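Local coordinates for enoyl-acyl carrier protein reductase (Uncultured bacterium, PDB 6KIA) that catalyses, probably with NADH as the electron donor, the reduction of enoyl-acyl carrier protein in fatty acid synthesis and confers resistance to triclosan, at residues Pro85-Asp93 with Leu200-Val208; Val234-Thr244 with Ile281-Glu290. One frame throughout, in Å; residues are numbered along the deposited sequence.

How the contacts relate
Contact 1 and contact 2 hold opposite ends of one NADH molecule. In chain order contact 1 closes before contact 2 opens: the loop 85-93 follows strand 80-83 and meets helix 196-219, and only then come strands 234-240 and 283-287, which pair in contact 2. Their centres lie 20 Å apart and their nearest atoms about 9 Å apart, without touching. Strand 80-83 and both strands of contact 2 belong to the same mixed, mainly parallel sheet, consistent with a Rossmann-type dinucleotide-binding fold. Contact 1 receives the adenine and contact 2 borders the nicotinamide, so the dinucleotide spans the interval between them and its nicotinamide lies against the C-terminal ends of the contact 2 strands.

Contact 1: residues Pro85-Asp93 with Leu200-Val208; sequences PLMAGFDLD and LILMNFDEV. With NAI (1,4-dihydronicotinamide adenine dinucleotide), chain D.
A chi1 of 60° sets CG of Phe90 between its own backbone N and carbonyl carbon and sends the ring toward helix 196-219, while Asn204, turned to an unstaggered chi1 of -143°, reaches from that helix to the same loop. Both ends of the Asn204 amide are then used. Its OD1 accepts a hydrogen bond from Phe90 N at 3.0 Å, in the plane of the Asn204 carbonyl and on a lone pair; its ND2 donates to Asp91 OD1 at 2.9 Å, from above the carboxylate plane. Gly164 O takes ND2 as well, so three bonds fix the amide's rotation. The Phe90 ring stands 85° to this amide. Within the Rossmann-type fold, loop 85-93 follows strand 80-83 and receives the coenzyme's adenine: Ala88 N donates to N1A of NADH at 2.9 Å, and N6A returns a bond to Ala88 O, also 2.9 Å. Val208 lies over one adenine face, CG1 being 3.8 Å from C6A, and its other branch, CG2, rests 3.6 Å from Gly89 N. One residue before Asn204, Met203 brings its CE to 3.6 Å from Phe90 CZ. At the ring's edge Glu207 CG lies 3.8 Å from Phe90 CD1, and the Glu207 carboxylate continues to a salt bridge with Arg127.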
loop_
_atom_site.group_PDB
_atom_site.type_symbol
_atom_site.label_atom_id
_atom_site.label_comp_id
_atom_site.label_asym_id
_atom_site.label_seq_id
_atom_site.Cartn_x
_atom_site.Cartn_y
_atom_site.Cartn_z
ATOM N N PRO A 85 0.526 -19.065 -10.304
ATOM C CA PRO A 85 1.016 -18.542 -9.016
ATOM C C PRO A 85 2.003 -17.381 -9.166
ATOM O O PRO A 85 3.210 -17.605 -9.322
ATOM C CB PRO A 85 1.687 -19.761 -8.376
ATOM C CG PRO A 85 2.058 -20.642 -9.534
ATOM C CD PRO A 85 1.004 -20.435 -10.576
ATOM N N LEU A 86 1.493 -16.151 -9.073
ATOM C CA LEU A 86 2.291 -14.963 -9.322
ATOM C C LEU A 86 2.835 -14.414 -8.018
ATOM O O LEU A 86 2.606 -13.248 -7.671
ATOM C CB LEU A 86 1.463 -13.882 -10.027
ATOM C CG LEU A 86 1.535 -13.750 -11.548
ATOM C CD1 LEU A 86 0.932 -12.405 -11.974
ATOM C CD2 LEU A 86 2.949 -13.917 -12.070
ATOM N N MET A 87 3.544 -15.264 -7.284
ATOM C CA MET A 87 4.190 -14.838 -6.047
ATOM C C MET A 87 5.467 -14.059 -6.321
ATOM O O MET A 87 6.389 -14.585 -6.932
ATOM C CB MET A 87 4.530 -16.053 -5.185
ATOM C CG MET A 87 5.082 -15.652 -3.853
ATOM S SD MET A 87 3.782 -15.253 -2.706
ATOM C CE MET A 87 3.410 -16.914 -2.137
ATOM N N ALA A 88 5.536 -12.810 -5.865
ATOM C CA ALA A 88 6.752 -12.023 -6.050
ATOM C C ALA A 88 7.726 -12.244 -4.910
ATOM O O ALA A 88 7.381 -12.844 -3.897
ATOM C CB ALA A 88 6.439 -10.566 -6.184
ATOM N N GLY A 89 8.949 -11.758 -5.094
ATOM C CA GLY A 89 9.997 -11.945 -4.107
ATOM C C GLY A 89 10.779 -13.203 -4.408
ATOM O O GLY A 89 10.359 -14.045 -5.206
ATOM N N PHE A 90 11.920 -13.354 -3.745
ATOM C CA PHE A 90 12.781 -14.498 -4.011
ATOM C C PHE A 90 13.194 -15.185 -2.720
ATOM O O PHE A 90 14.080 -16.030 -2.728
ATOM C CB PHE A 90 14.020 -14.064 -4.815
ATOM C CG PHE A 90 14.883 -13.043 -4.115
ATOM C CD1 PHE A 90 14.563 -11.690 -4.163
ATOM C CD2 PHE A 90 16.028 -13.430 -3.424
ATOM C CE1 PHE A 90 15.348 -10.741 -3.528
ATOM C CE2 PHE A 90 16.819 -12.494 -2.772
ATOM C CZ PHE A 90 16.485 -11.144 -2.816
ATOM N N ASP A 91 12.533 -14.848 -1.613
ATOM C CA ASP A 91 12.944 -15.385 -0.310
ATOM C C ASP A 91 12.815 -16.913 -0.200
ATOM O O ASP A 91 13.501 -17.538 0.616
ATOM C CB ASP A 91 12.138 -14.717 0.805
ATOM C CG ASP A 91 10.658 -14.704 0.520
ATOM O OD1 ASP A 91 10.207 -13.918 -0.360
ATOM O OD2 ASP A 91 9.943 -15.477 1.188
ATOM N N LEU A 92 11.975 -17.524 -1.037
ATOM C CA LEU A 92 11.831 -18.985 -1.030
ATOM C C LEU A 92 12.209 -19.584 -2.388
ATOM O O LEU A 92 11.767 -20.677 -2.754
ATOM C CB LEU A 92 10.396 -19.382 -0.648
ATOM C CG LEU A 92 10.006 -19.113 0.819
ATOM C CD1 LEU A 92 8.519 -19.341 1.077
ATOM C CD2 LEU A 92 10.861 -19.911 1.814
ATOM N N ASP A 93 13.031 -18.864 -3.143
ATOM C CA ASP A 93 13.524 -19.388 -4.414
ATOM C C ASP A 93 14.981 -19.864 -4.337
ATOM O O ASP A 93 15.801 -19.279 -3.632
ATOM C CB ASP A 93 13.380 -18.323 -5.498
ATOM C CG ASP A 93 11.937 -18.131 -5.928
ATOM O OD1 ASP A 93 11.352 -17.064 -5.614
ATOM O OD2 ASP A 93 11.383 -19.065 -6.553
ATOM N N LEU A 200 19.178 -7.944 2.929
ATOM C CA LEU A 200 18.426 -8.962 2.200
ATOM C C LEU A 200 16.945 -8.586 2.100
ATOM O O LEU A 200 16.336 -8.645 1.012
ATOM C CB LEU A 200 18.575 -10.320 2.892
ATOM C CG LEU A 200 17.704 -11.432 2.327
ATOM C CD1 LEU A 200 18.042 -11.645 0.850
ATOM C CD2 LEU A 200 17.915 -12.709 3.117
ATOM N N ILE A 201 16.382 -8.200 3.243
ATOM C CA ILE A 201 14.987 -7.771 3.300
ATOM C C ILE A 201 14.722 -6.599 2.351
ATOM O O ILE A 201 13.748 -6.623 1.616
ATOM C CB ILE A 201 14.579 -7.406 4.729
ATOM C CG1 ILE A 201 14.538 -8.677 5.580
ATOM C CG2 ILE A 201 13.221 -6.697 4.743
ATOM C CD1 ILE A 201 14.346 -8.413 7.046
ATOM N N LEU A 202 15.598 -5.597 2.339
ATOM C CA LEU A 202 15.447 -4.456 1.429
ATOM C C LEU A 202 15.511 -4.879 -0.048
ATOM O O LEU A 202 14.815 -4.313 -0.881
ATOM C CB LEU A 202 16.520 -3.403 1.717
ATOM C CG LEU A 202 16.358 -2.539 2.972
ATOM C CD1 LEU A 202 17.644 -1.775 3.218
ATOM C CD2 LEU A 202 15.217 -1.570 2.802
ATOM N N MET A 203 16.374 -5.852 -0.375
ATOM C CA MET A 203 16.394 -6.391 -1.743
ATOM C C MET A 203 15.030 -7.020 -2.106
ATOM O O MET A 203 14.478 -6.818 -3.218
ATOM C CB MET A 203 17.514 -7.423 -1.875
ATOM C CG MET A 203 18.880 -6.825 -1.664
ATOM S SD MET A 203 20.156 -8.095 -1.697
ATOM C CE MET A 203 19.510 -9.194 -2.932
ATOM N N ASN A 204 14.479 -7.771 -1.155
ATOM C CA ASN A 204 13.187 -8.404 -1.401
ATOM C C ASN A 204 12.070 -7.368 -1.535
ATOM O O ASN A 204 11.177 -7.514 -2.375
ATOM C CB ASN A 204 12.852 -9.394 -0.286
ATOM C CG ASN A 204 12.130 -10.629 -0.802
ATOM O OD1 ASN A 204 12.300 -11.033 -1.962
ATOM N ND2 ASN A 204 11.321 -11.231 0.051
ATOM N N PHE A 205 12.140 -6.310 -0.726
ATOM C CA PHE A 205 11.183 -5.201 -0.803
ATOM C C PHE A 205 11.244 -4.569 -2.193
ATOM O O PHE A 205 10.206 -4.316 -2.816
ATOM C CB PHE A 205 11.471 -4.104 0.243
ATOM C CG PHE A 205 11.052 -4.435 1.666
ATOM C CD1 PHE A 205 10.553 -5.677 2.017
ATOM C CD2 PHE A 205 11.180 -3.460 2.661
ATOM C CE1 PHE A 205 10.187 -5.939 3.355
ATOM C CE2 PHE A 205 10.818 -3.714 3.998
ATOM C CZ PHE A 205 10.325 -4.952 4.335
ATOM N N ASP A 206 12.451 -4.296 -2.690
ATOM C CA ASP A 206 12.547 -3.738 -4.041
ATOM C C ASP A 206 11.858 -4.661 -5.034
ATOM O O ASP A 206 11.129 -4.185 -5.920
ATOM C CB ASP A 206 13.998 -3.525 -4.474
ATOM C CG ASP A 206 14.574 -2.191 -4.034
ATOM O OD1 ASP A 206 13.863 -1.365 -3.420
ATOM O OD2 ASP A 206 15.777 -1.969 -4.309
ATOM N N GLU A 207 12.060 -5.973 -4.895
ATOM C CA GLU A 207 11.453 -6.889 -5.872
ATOM C C GLU A 207 9.911 -6.874 -5.821
ATOM O O GLU A 207 9.231 -6.745 -6.863
ATOM C CB GLU A 207 11.945 -8.326 -5.661
ATOM C CG GLU A 207 13.375 -8.613 -6.080
ATOM C CD GLU A 207 13.740 -8.073 -7.451
ATOM O OE1 GLU A 207 12.857 -8.013 -8.340
ATOM O OE2 GLU A 207 14.937 -7.773 -7.662
ATOM N N VAL A 208 9.358 -7.015 -4.623
ATOM C CA VAL A 208 7.905 -7.145 -4.457
ATOM C C VAL A 208 7.144 -5.828 -4.626
ATOM O O VAL A 208 6.115 -5.771 -5.302
ATOM C CB VAL A 208 7.546 -7.724 -3.052
ATOM C CG1 VAL A 208 6.026 -7.867 -2.912
ATOM C CG2 VAL A 208 8.272 -9.079 -2.802
HETATM P PA NAI D . -3.125 -5.561 1.760
HETATM O O1A NAI D . -4.608 -5.702 1.606
HETATM O O2A NAI D . -2.432 -6.548 2.678
HETATM O O5B NAI D . -2.501 -5.586 0.298
HETATM C C5B NAI D . -1.202 -6.105 0.099
HETATM C C4B NAI D . -1.162 -6.409 -1.431
HETATM O O4B NAI D . 0.297 -6.850 -1.719
HETATM C C3B NAI D . -1.936 -7.377 -1.771
HETATM O O3B NAI D . -2.606 -7.130 -3.075
HETATM C C2B NAI D . -0.941 -8.694 -1.880
HETATM O O2B NAI D . -1.599 -9.738 -2.688
HETATM C C1B NAI D . 0.135 -8.214 -2.398
HETATM N N9A NAI D . 1.335 -8.943 -1.936
HETATM C C8A NAI D . 1.956 -9.084 -0.752
HETATM N N7A NAI D . 3.008 -9.880 -0.931
HETATM C C5A NAI D . 3.046 -10.230 -2.238
HETATM C C6A NAI D . 3.960 -11.051 -2.881
HETATM N N6A NAI D . 5.120 -11.776 -2.442
HETATM N N1A NAI D . 3.801 -11.268 -4.197
HETATM C C2A NAI D . 2.752 -10.697 -4.870
HETATM N N3A NAI D . 1.842 -9.875 -4.225
HETATM C C4A NAI D . 2.010 -9.658 -2.883
HETATM O O3 NAI D . -2.725 -4.069 2.352
HETATM P PN NAI D . -2.754 -2.631 1.619
HETATM O O1N NAI D . -4.125 -2.340 1.093
HETATM O O2N NAI D . -2.297 -1.676 2.709
HETATM O O5D NAI D . -1.693 -2.687 0.430
HETATM C C5D NAI D . -2.061 -2.392 -0.908
HETATM C C4D NAI D . -1.116 -1.282 -1.420
HETATM O O4D NAI D . -1.401 -0.161 -0.786
HETATM C C3D NAI D . 0.334 -1.599 -1.061
HETATM O O3D NAI D . 1.189 -1.423 -2.140
HETATM C C2D NAI D . 0.627 -0.519 0.003
HETATM O O2D NAI D . 2.083 -0.338 0.120
HETATM C C1D NAI D . -0.026 0.530 -0.424
HETATM N N1N NAI D . -0.262 1.539 0.609
HETATM C C2N NAI D . -0.676 1.200 1.879
HETATM C C3N NAI D . -0.829 2.198 2.851
HETATM C C7N NAI D . -1.321 1.861 4.258
HETATM O O7N NAI D . -1.159 2.651 5.184
HETATM N N7N NAI D . -1.980 0.622 4.474
HETATM C C4N NAI D . -0.594 3.535 2.564
HETATM C C5N NAI D . -0.224 3.872 1.257
HETATM C C6N NAI D . -0.056 2.872 0.293
#

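Contact 2: residues Val234-Thr244 with Ile281-Glu290. With NAI (1,4-dihydronicotinamide adenine dinucleotide), chain D.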
loop_
_atom_site.group_PDB
_atom_site.type_symbol
_atom_site.label_atom_id
_atom_site.label_comp_id
_atom_site.label_asym_id
_atom_site.label_seq_id
_atom_site.Cartn_x
_atom_site.Cartn_y
_atom_site.Cartn_z
ATOM N N VAL A 234 -4.929 2.524 -22.498
ATOM C CA VAL A 234 -4.373 1.677 -21.447
ATOM C C VAL A 234 -3.828 2.524 -20.305
ATOM O O VAL A 234 -3.133 3.525 -20.527
ATOM C CB VAL A 234 -3.260 0.768 -22.002
ATOM C CG1 VAL A 234 -2.591 -0.053 -20.877
ATOM C CG2 VAL A 234 -3.828 -0.140 -23.071
ATOM N N ARG A 235 -4.149 2.115 -19.080
ATOM C CA ARG A 235 -3.708 2.813 -17.887
ATOM C C ARG A 235 -3.100 1.822 -16.885
ATOM O O ARG A 235 -3.535 0.667 -16.786
ATOM C CB ARG A 235 -4.886 3.532 -17.238
ATOM C CG ARG A 235 -5.607 4.528 -18.124
ATOM C CD ARG A 235 -4.713 5.698 -18.493
ATOM N NE ARG A 235 -5.467 6.706 -19.234
ATOM C CZ ARG A 235 -5.484 6.784 -20.560
ATOM N NH1 ARG A 235 -4.766 5.937 -21.271
ATOM N NH2 ARG A 235 -6.205 7.719 -21.166
ATOM N N TYR A 236 -2.094 2.286 -16.151
ATOM C CA TYR A 236 -1.520 1.543 -15.017
ATOM C C TYR A 236 -1.616 2.412 -13.781
ATOM O O TYR A 236 -1.342 3.610 -13.856
ATOM C CB TYR A 236 -0.057 1.177 -15.254
ATOM C CG TYR A 236 0.140 0.355 -16.505
ATOM C CD1 TYR A 236 0.245 0.977 -17.744
ATOM C CD2 TYR A 236 0.183 -1.036 -16.455
ATOM C CE1 TYR A 236 0.398 0.234 -18.903
ATOM C CE2 TYR A 236 0.345 -1.780 -17.619
ATOM C CZ TYR A 236 0.447 -1.134 -18.824
ATOM O OH TYR A 236 0.614 -1.864 -19.981
ATOM N N SER A 237 -2.040 1.828 -12.665
ATOM C CA SER A 237 -2.039 2.564 -11.401
ATOM C C SER A 237 -1.269 1.730 -10.387
ATOM O O SER A 237 -1.165 0.503 -10.534
ATOM C CB SER A 237 -3.464 2.829 -10.914
ATOM O OG SER A 237 -4.103 1.606 -10.555
ATOM N N ALA A 238 -0.713 2.389 -9.373
ATOM C CA ALA A 238 -0.094 1.697 -8.254
ATOM C C ALA A 238 -0.410 2.489 -7.001
ATOM O O ALA A 238 -0.617 3.702 -7.059
ATOM C CB ALA A 238 1.429 1.556 -8.430
ATOM N N TYR A 239 -0.435 1.802 -5.871
ATOM C CA TYR A 239 -0.626 2.454 -4.579
ATOM C C TYR A 239 0.744 2.754 -3.992
ATOM O O TYR A 239 1.515 1.839 -3.723
ATOM C CB TYR A 239 -1.437 1.578 -3.624
ATOM C CG TYR A 239 -2.902 1.458 -3.979
ATOM C CD1 TYR A 239 -3.835 2.375 -3.489
ATOM C CD2 TYR A 239 -3.355 0.422 -4.804
ATOM C CE1 TYR A 239 -5.172 2.270 -3.816
ATOM C CE2 TYR A 239 -4.697 0.324 -5.138
ATOM C CZ TYR A 239 -5.584 1.233 -4.636
ATOM O OH TYR A 239 -6.919 1.142 -4.963
ATOM N N GLY A 240 1.051 4.032 -3.820
ATOM C CA GLY A 240 2.328 4.391 -3.249
ATOM C C GLY A 240 2.127 4.853 -1.832
ATOM O O GLY A 240 1.012 5.194 -1.444
ATOM N N TYR A 241 3.204 4.838 -1.045
ATOM C CA TYR A 241 3.202 5.609 0.207
ATOM C C TYR A 241 4.472 6.456 0.225
ATOM O O TYR A 241 5.560 5.935 -0.015
ATOM C CB TYR A 241 3.156 4.730 1.458
ATOM C CG TYR A 241 3.178 5.597 2.706
ATOM C CD1 TYR A 241 2.086 6.399 3.020
ATOM C CD2 TYR A 241 4.301 5.647 3.530
ATOM C CE1 TYR A 241 2.094 7.224 4.125
ATOM C CE2 TYR A 241 4.317 6.461 4.648
ATOM C CZ TYR A 241 3.217 7.241 4.950
ATOM O OH TYR A 241 3.211 8.074 6.063
ATOM N N HIS A 242 4.310 7.764 0.455
ATOM C CA HIS A 242 5.462 8.666 0.485
ATOM C C HIS A 242 5.116 9.838 1.382
ATOM O O HIS A 242 5.331 11.007 1.030
ATOM C CB HIS A 242 5.825 9.135 -0.931
ATOM C CG HIS A 242 7.216 9.684 -1.048
ATOM N ND1 HIS A 242 7.892 9.749 -2.249
ATOM C CD2 HIS A 242 8.053 10.197 -0.113
ATOM C CE1 HIS A 242 9.098 10.256 -2.045
ATOM N NE2 HIS A 242 9.219 10.542 -0.760
ATOM N N GLY A 243 4.479 9.523 2.508
ATOM C CA GLY A 243 3.979 10.550 3.404
ATOM C C GLY A 243 2.718 11.201 2.873
ATOM O O GLY A 243 2.368 11.071 1.692
ATOM N N THR A 244 2.042 11.955 3.738
ATOM C CA THR A 244 0.725 12.498 3.408
ATOM C C THR A 244 0.517 13.895 4.028
ATOM O O THR A 244 0.957 14.140 5.151
ATOM C CB THR A 244 -0.368 11.539 3.925
ATOM O OG1 THR A 244 -0.178 10.246 3.334
ATOM C CG2 THR A 244 -1.775 12.070 3.631
ATOM N N ILE A 281 3.787 5.877 -21.826
ATOM C CA ILE A 281 2.949 4.937 -21.084
ATOM C C ILE A 281 2.244 5.665 -19.924
ATOM O O ILE A 281 2.872 6.393 -19.143
ATOM C CB ILE A 281 3.786 3.755 -20.550
ATOM C CG1 ILE A 281 4.574 3.079 -21.686
ATOM C CG2 ILE A 281 2.904 2.745 -19.791
ATOM C CD1 ILE A 281 5.722 2.229 -21.176
ATOM N N LYS A 282 0.931 5.499 -19.838
ATOM C CA LYS A 282 0.135 6.164 -18.801
ATOM C C LYS A 282 0.139 5.367 -17.490
ATOM O O LYS A 282 -0.831 4.668 -17.154
ATOM C CB LYS A 282 -1.298 6.368 -19.284
ATOM C CG LYS A 282 -1.442 7.334 -20.471
ATOM C CD LYS A 282 -0.694 8.631 -20.254
ATOM C CE LYS A 282 -0.735 9.505 -21.505
ATOM N NZ LYS A 282 0.213 10.659 -21.409
ATOM N N ALA A 283 1.245 5.463 -16.765
ATOM C CA ALA A 283 1.421 4.788 -15.479
ATOM C C ALA A 283 1.512 5.837 -14.372
ATOM O O ALA A 283 2.298 6.780 -14.479
ATOM C CB ALA A 283 2.675 3.908 -15.513
ATOM N N THR A 284 0.699 5.687 -13.324
ATOM C CA THR A 284 0.646 6.662 -12.255
ATOM C C THR A 284 0.703 5.961 -10.892
ATOM O O THR A 284 -0.077 5.038 -10.615
ATOM C CB THR A 284 -0.631 7.532 -12.350
ATOM O OG1 THR A 284 -0.654 8.230 -13.617
ATOM C CG2 THR A 284 -0.698 8.555 -11.200
ATOM N N VAL A 285 1.628 6.408 -10.055
ATOM C CA VAL A 285 1.653 6.013 -8.650
ATOM C C VAL A 285 0.846 7.007 -7.857
ATOM O O VAL A 285 1.085 8.215 -7.931
ATOM C CB VAL A 285 3.086 5.974 -8.076
ATOM C CG1 VAL A 285 3.052 5.734 -6.562
ATOM C CG2 VAL A 285 3.917 4.908 -8.795
ATOM N N TYR A 286 -0.126 6.507 -7.104
ATOM C CA TYR A 286 -0.929 7.370 -6.250
ATOM C C TYR A 286 -0.437 7.219 -4.842
ATOM O O TYR A 286 -0.617 6.166 -4.236
ATOM C CB TYR A 286 -2.424 7.017 -6.360
ATOM C CG TYR A 286 -3.006 7.312 -7.731
ATOM C CD1 TYR A 286 -2.965 6.355 -8.753
ATOM C CD2 TYR A 286 -3.549 8.547 -8.007
ATOM C CE1 TYR A 286 -3.487 6.640 -10.003
ATOM C CE2 TYR A 286 -4.074 8.841 -9.256
ATOM C CZ TYR A 286 -4.048 7.899 -10.232
ATOM O OH TYR A 286 -4.585 8.230 -11.468
ATOM N N ASN A 287 0.214 8.263 -4.335
ATOM C CA ASN A 287 0.716 8.240 -2.954
ATOM C C ASN A 287 -0.421 8.534 -1.989
ATOM O O ASN A 287 -0.927 9.669 -1.901
ATOM C CB ASN A 287 1.874 9.218 -2.777
ATOM C CG ASN A 287 3.175 8.669 -3.328
ATOM O OD1 ASN A 287 3.463 7.461 -3.202
ATOM N ND2 ASN A 287 3.965 9.535 -3.973
ATOM N N CYS A 288 -0.869 7.481 -1.317
ATOM C CA CYS A 288 -2.113 7.522 -0.531
ATOM C C CYS A 288 -1.880 7.660 0.964
ATOM O O CYS A 288 -0.779 7.381 1.438
ATOM C CB CYS A 288 -2.932 6.255 -0.808
ATOM S SG CYS A 288 -3.598 6.179 -2.519
ATOM N N PRO A 289 -2.914 8.052 1.723
ATOM C CA PRO A 289 -2.712 8.228 3.176
ATOM C C PRO A 289 -2.443 6.971 3.989
ATOM O O PRO A 289 -2.744 5.854 3.586
ATOM C CB PRO A 289 -4.050 8.815 3.640
ATOM C CG PRO A 289 -4.614 9.460 2.454
ATOM C CD PRO A 289 -4.240 8.543 1.309
ATOM N N GLU A 290 -1.893 7.190 5.184
ATOM C CA GLU A 290 -1.773 6.163 6.204
ATOM C C GLU A 290 -3.154 5.659 6.605
ATOM O O GLU A 290 -4.041 6.464 6.977
ATOM C CB GLU A 290 -1.077 6.734 7.453
ATOM C CG GLU A 290 0.273 7.411 7.207
ATOM C CD GLU A 290 0.171 8.889 6.795
ATOM O OE1 GLU A 290 -0.945 9.423 6.586
ATOM O OE2 GLU A 290 1.227 9.536 6.688
HETATM P PA NAI D . -3.125 -5.561 1.760
HETATM O O1A NAI D . -4.608 -5.702 1.606
HETATM O O2A NAI D . -2.432 -6.548 2.678
HETATM O O5B NAI D . -2.501 -5.586 0.298
HETATM C C5B NAI D . -1.202 -6.105 0.099
HETATM C C4B NAI D . -1.162 -6.409 -1.431
HETATM O O4B NAI D . 0.297 -6.850 -1.719
HETATM C C3B NAI D . -1.936 -7.377 -1.771
HETATM O O3B NAI D . -2.606 -7.130 -3.075
HETATM C C2B NAI D . -0.941 -8.694 -1.880
HETATM O O2B NAI D . -1.599 -9.738 -2.688
HETATM C C1B NAI D . 0.135 -8.214 -2.398
HETATM N N9A NAI D . 1.335 -8.943 -1.936
HETATM C C8A NAI D . 1.956 -9.084 -0.752
HETATM N N7A NAI D . 3.008 -9.880 -0.931
HETATM C C5A NAI D . 3.046 -10.230 -2.238
HETATM C C6A NAI D . 3.960 -11.051 -2.881
HETATM N N6A NAI D . 5.120 -11.776 -2.442
HETATM N N1A NAI D . 3.801 -11.268 -4.197
HETATM C C2A NAI D . 2.752 -10.697 -4.870
HETATM N N3A NAI D . 1.842 -9.875 -4.225
HETATM C C4A NAI D . 2.010 -9.658 -2.883
HETATM O O3 NAI D . -2.725 -4.069 2.352
HETATM P PN NAI D . -2.754 -2.631 1.619
HETATM O O1N NAI D . -4.125 -2.340 1.093
HETATM O O2N NAI D . -2.297 -1.676 2.709
HETATM O O5D NAI D . -1.693 -2.687 0.430
HETATM C C5D NAI D . -2.061 -2.392 -0.908
HETATM C C4D NAI D . -1.116 -1.282 -1.420
HETATM O O4D NAI D . -1.401 -0.161 -0.786
HETATM C C3D NAI D . 0.334 -1.599 -1.061
HETATM O O3D NAI D . 1.189 -1.423 -2.140
HETATM C C2D NAI D . 0.627 -0.519 0.003
HETATM O O2D NAI D . 2.083 -0.338 0.120
HETATM C C1D NAI D . -0.026 0.530 -0.424
HETATM N N1N NAI D . -0.262 1.539 0.609
HETATM C C2N NAI D . -0.676 1.200 1.879
HETATM C C3N NAI D . -0.829 2.198 2.851
HETATM C C7N NAI D . -1.321 1.861 4.258
HETATM O O7N NAI D . -1.159 2.651 5.184
HETATM N N7N NAI D . -1.980 0.622 4.474
HETATM C C4N NAI D . -0.594 3.535 2.564
HETATM C C5N NAI D . -0.224 3.872 1.257
HETATM C C6N NAI D . -0.056 2.872 0.293
HETATM O O HOH W 1 -0.499 3.459 -21.407
HETATM O O HOH W 2 1.540 8.712 0.519
HETATM O O HOH W 3 -1.010 10.875 0.621
#
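Strands 234-240 and 283-287 run parallel with their axes 4.4 Å apart and 28° askew, in a register that sets Tyr236 beside Ala283 and Gly240 beside Asn287. They are neighbours in the Rossmann-type sheet, joined by a beta-alpha-beta crossover through helix 263-278 with the hairpin 244-255 inserted ahead of it. Bonds alternate in the parallel pattern from Tyr236 N to Lys282 O, through Tyr286 N to Ala238 O (2.8 Å), to Cys288 N and Gly240 O. At the start of the pair, Arg235 and Lys282 lie alongside, pointing the same way, with Arg235 CD 3.6 Å from Lys282 CB. Ala238 and Val285 share the sheet face that also carries Tyr236 and Ala283. Near the C-terminal ends Gly240 is closely covered: Val285 CG1 sits 3.6 Å from Gly240 CA, and Asn287 OD1 also packs on it. Asn287 ND2 and His242 ND1 both bond to Glu270 OE2.

These ends border the nicotinamide. Gly240 O is 3.1 Å from C6N of NADH, and Pro289 O is 3.3 Å from C4N, the carbon that gives up hydride in such coenzymes. Tyr239 CB touches O4D of the adjoining ribose at 3.3 Å. Tyr241 CB lies beside C5N; with CG anti to the backbone N (chi1 179°) the ring swings toward Glu290, and Gly243 N lies over the centre of one of its faces. The Tyr241 ring and Glu290 carboxylate planes are 69° apart, and Tyr241 OH donates to the anti side of Glu290 OE2 at 2.5 Å, tilted out of the carboxylate plane.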